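Type IV secretion protein Dot (Legionella pneumophila, PDB 6KS5) is the deubiquitinase Ceg23, a bacterial enzyme that regulates the association of polyubiquitin molecules with the Legionella phagosome. Local coordinates at residues E122-E125 / G129-S132; N199-D202 / L208-Q211. All blocks are in the same frame, centred on the assembly; numbering follows the deposited sequence.

Interaction 1. Residues E122-E125 / G129-S132; sequences EMLE and GVFS
Met123 meets the start of helix 130-140 through its backbone: Val130 N donates a hydrogen bond to Met123 O over 3.2 Å, arriving in the carbonyl plane on a lone pair with an N-H...O angle of 150°. One residue on, Leu124 O receives a longer, weak bond from Phe131 N at 3.5 Å. Two amides of the first helical turn, which have no preceding helical carbonyl to bond to, thus find acceptors in the incoming loop, while Gly129 occupies the N-cap position.

The side chain of Leu124 works in two directions. Its CB lies over one face of the Phe131 ring, 4.2 Å from the centroid and displaced toward the rim, a CH-pi contact. Because CG stands anti to the carbonyl carbon (chi1 -62°), the branch runs on past the ring, and CD2 packs against Val130 CB at 3.8 Å. Glu125 closes the segment. Its chain, bent at chi2, runs alongside Phe131 and brings OE2 to the ring edge, 3.9 Å from CE2, where the partly positive ring hydrogens would probably suit a carboxylate. Its own carbonyl oxygen, Glu125 O, takes a CA-H...O contact from Gly129 CA at 3.3 Å. The same Gly129 CA also lies against the carbonyl oxygens of Met123 and Leu124.

The contact lies in the short connection between helices 117-122 and 130-140, in which Ser132 OG also bonds to Gly126 O. Helix 193-214 packs against it, touched by the side chains of Met123 and Leu124.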
# COMPACT_ATOMS: atom_id res chain seq x y z
N GLU A 122 7.03 -16.61 7.11
CA GLU A 122 5.60 -16.90 7.07
C GLU A 122 4.95 -16.48 5.76
O GLU A 122 3.81 -16.88 5.50
CB GLU A 122 4.90 -16.23 8.25
N MET A 123 5.64 -15.68 4.94
CA MET A 123 5.08 -15.19 3.69
C MET A 123 5.31 -16.14 2.52
O MET A 123 4.86 -15.86 1.41
CB MET A 123 5.67 -13.83 3.34
CG MET A 123 4.72 -12.97 2.54
SD MET A 123 5.09 -11.23 2.76
CE MET A 123 6.61 -11.10 1.87
N LEU A 124 5.99 -17.25 2.75
CA LEU A 124 6.22 -18.22 1.69
C LEU A 124 5.17 -19.32 1.66
O LEU A 124 4.93 -19.89 0.59
CB LEU A 124 7.61 -18.84 1.83
CG LEU A 124 8.76 -17.85 1.71
CD1 LEU A 124 9.89 -18.26 2.64
CD2 LEU A 124 9.25 -17.77 0.27
N GLU A 125 4.54 -19.61 2.79
CA GLU A 125 3.57 -20.68 2.85
C GLU A 125 2.17 -20.13 2.56
O GLU A 125 1.97 -18.93 2.35
CB GLU A 125 3.63 -21.39 4.20
CG GLU A 125 4.98 -21.28 4.93
CD GLU A 125 6.06 -22.19 4.36
OE1 GLU A 125 7.19 -22.18 4.90
OE2 GLU A 125 5.80 -22.93 3.38
N GLY A 129 0.95 -17.76 -0.82
CA GLY A 129 2.32 -17.42 -0.52
C GLY A 129 3.17 -17.24 -1.77
O GLY A 129 2.70 -17.32 -2.91
N VAL A 130 4.46 -16.98 -1.54
CA VAL A 130 5.39 -16.77 -2.64
C VAL A 130 5.60 -18.07 -3.42
O VAL A 130 5.70 -18.05 -4.65
CB VAL A 130 6.72 -16.20 -2.12
CG1 VAL A 130 7.68 -15.93 -3.27
CG2 VAL A 130 6.46 -14.92 -1.33
N PHE A 131 5.67 -19.20 -2.72
CA PHE A 131 5.78 -20.49 -3.39
C PHE A 131 4.66 -20.69 -4.39
O PHE A 131 4.88 -21.18 -5.50
CB PHE A 131 5.77 -21.62 -2.36
CG PHE A 131 7.06 -21.79 -1.62
CD1 PHE A 131 8.27 -21.46 -2.22
CD2 PHE A 131 7.07 -22.29 -0.33
CE1 PHE A 131 9.46 -21.62 -1.54
CE2 PHE A 131 8.25 -22.45 0.36
CZ PHE A 131 9.45 -22.12 -0.25
N SER A 132 3.43 -20.34 -4.00
CA SER A 132 2.30 -20.52 -4.91
C SER A 132 2.29 -19.44 -5.98
O SER A 132 2.04 -19.72 -7.16
CB SER A 132 0.99 -20.54 -4.13
OG SER A 132 1.06 -21.48 -3.08

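Interaction 2. Residues N199-D202 / L208-Q211; sequences NYWD and LYCQ
Tyr200 and Leu208, like Trp201 and Tyr209, are eight residues apart on the single alpha-helix 193-214, so both pairs are i to i+8 contacts spanning rather more than two turns. Even the closest alpha carbons, those of Trp201 and Leu208, are 9.0 Å apart, and the gap is bridged wholly by side chains; no hydrogen bond links the two segments.

The aromatic part of the contact is the meeting of Trp201 with Tyr209. The indole extends along the helix toward its C-terminal end, its CG being trans to N (chi1 -169°), and leads with the far corner of its six-membered ring. The tip of that corner, CH2, reaches the base of the Tyr209 side chain, 4.0 Å from CB and equally far from CD2. The two rings are inclined at 46° with centroids 6.0 Å apart, an oblique arrangement rather than a stack. Leu157 of helix 155-160 touches both side chains, and Trp201 NE1 is satisfied by the carbonyl oxygen of Lys120, which would help to fix the indole in its rotation.

The second kind of contact is aliphatic against phenol. Tyr200 also sends its ring up the helix (chi1 166°), whereas Leu208 leans back toward the N-terminal end, and the two side chains cross at about a right angle. The ring of Tyr200 stacks on Phe164, and its hydroxyl is hydrogen-bonded to Asn161 OD1. Leu208 gives the phenol end apolar cover through one methyl: CD1 lies 3.4 Å from Tyr200 OH and 4.4 Å from CZ.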
# COMPACT_ATOMS: atom_id res chain seq x y z
N ASN A 199 15.83 -19.77 -1.71
CA ASN A 199 17.19 -19.25 -1.77
C ASN A 199 17.22 -17.85 -2.35
O ASN A 199 18.03 -17.01 -1.94
CB ASN A 199 18.09 -20.17 -2.59
CG ASN A 199 18.52 -21.39 -1.82
OD1 ASN A 199 18.52 -21.40 -0.59
ND2 ASN A 199 18.91 -22.44 -2.54
N TYR A 200 16.36 -17.58 -3.34
CA TYR A 200 16.26 -16.23 -3.87
C TYR A 200 15.60 -15.31 -2.86
O TYR A 200 16.03 -14.17 -2.68
CB TYR A 200 15.47 -16.24 -5.18
CG TYR A 200 15.04 -14.86 -5.62
CD1 TYR A 200 15.97 -13.94 -6.06
CD2 TYR A 200 13.70 -14.48 -5.59
CE1 TYR A 200 15.58 -12.68 -6.46
CE2 TYR A 200 13.30 -13.22 -5.99
CZ TYR A 200 14.25 -12.32 -6.43
OH TYR A 200 13.88 -11.06 -6.83
N TRP A 201 14.57 -15.81 -2.18
CA TRP A 201 13.76 -14.98 -1.29
C TRP A 201 14.56 -14.48 -0.10
O TRP A 201 14.62 -13.28 0.17
CB TRP A 201 12.54 -15.77 -0.82
CG TRP A 201 11.53 -14.93 -0.13
CD1 TRP A 201 11.20 -14.96 1.19
CD2 TRP A 201 10.70 -13.92 -0.73
NE1 TRP A 201 10.22 -14.03 1.45
CE2 TRP A 201 9.90 -13.38 0.29
CE3 TRP A 201 10.57 -13.43 -2.03
CZ2 TRP A 201 8.97 -12.37 0.04
CZ3 TRP A 201 9.65 -12.43 -2.27
CH2 TRP A 201 8.86 -11.91 -1.24
N ASP A 202 15.19 -15.41 0.64
CA ASP A 202 15.90 -15.03 1.85
C ASP A 202 17.16 -14.23 1.55
O ASP A 202 17.65 -13.52 2.44
CB ASP A 202 16.28 -16.26 2.68
CG ASP A 202 15.07 -16.99 3.24
OD1 ASP A 202 14.09 -16.33 3.67
OD2 ASP A 202 15.10 -18.24 3.25
N LEU A 208 13.84 -6.77 -1.82
CA LEU A 208 13.36 -6.14 -3.05
C LEU A 208 11.86 -5.89 -2.99
O LEU A 208 11.36 -4.86 -3.47
CB LEU A 208 13.69 -7.01 -4.25
CG LEU A 208 15.08 -6.98 -4.86
CD1 LEU A 208 15.18 -8.09 -5.88
CD2 LEU A 208 15.34 -5.63 -5.51
N TYR A 209 11.13 -6.83 -2.40
CA TYR A 209 9.69 -6.68 -2.25
C TYR A 209 9.36 -5.51 -1.34
O TYR A 209 8.47 -4.70 -1.66
CB TYR A 209 9.12 -7.98 -1.70
CG TYR A 209 7.63 -8.03 -1.52
CD1 TYR A 209 6.77 -7.75 -2.57
CD2 TYR A 209 7.08 -8.41 -0.31
CE1 TYR A 209 5.40 -7.83 -2.40
CE2 TYR A 209 5.73 -8.49 -0.13
CZ TYR A 209 4.89 -8.20 -1.17
OH TYR A 209 3.53 -8.29 -0.96
N CYS A 210 10.07 -5.38 -0.22
CA CYS A 210 9.76 -4.28 0.67
C CYS A 210 10.16 -2.95 0.04
O CYS A 210 9.50 -1.93 0.26
CB CYS A 210 10.45 -4.52 2.02
SG CYS A 210 9.95 -6.10 2.72
N GLN A 211 11.19 -2.94 -0.79
CA GLN A 211 11.58 -1.69 -1.45
C GLN A 211 10.56 -1.25 -2.50
O GLN A 211 10.44 -0.06 -2.79
CB GLN A 211 12.97 -1.85 -2.07
CG GLN A 211 14.02 -2.16 -1.03
CD GLN A 211 15.43 -2.10 -1.58
OE1 GLN A 211 15.77 -2.77 -2.56
NE2 GLN A 211 16.27 -1.31 -0.93

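In the fold
Interactions 1 and 2 follow one another along the chain, yet their centres are only 12 Å apart and they share an interface. The loop and helix start of interaction 1 rest on Trp201 and Tyr209, the aromatic pair of interaction 2. Met123 bridges the two rings, its CE making packing contacts with Trp201 CZ2 at 3.2 Å and Tyr209 CE2 at 3.4 Å. Leu124 CD2 packs on Trp201 CD1 at 3.5 Å, and Val130 CG2 approaches Trp201 CZ2 at 3.8 Å. Trp201 therefore belongs to the packing of both contacts, tying the loop and helix start at 122-132 to the long helix within a helical part of the deubiquitinase.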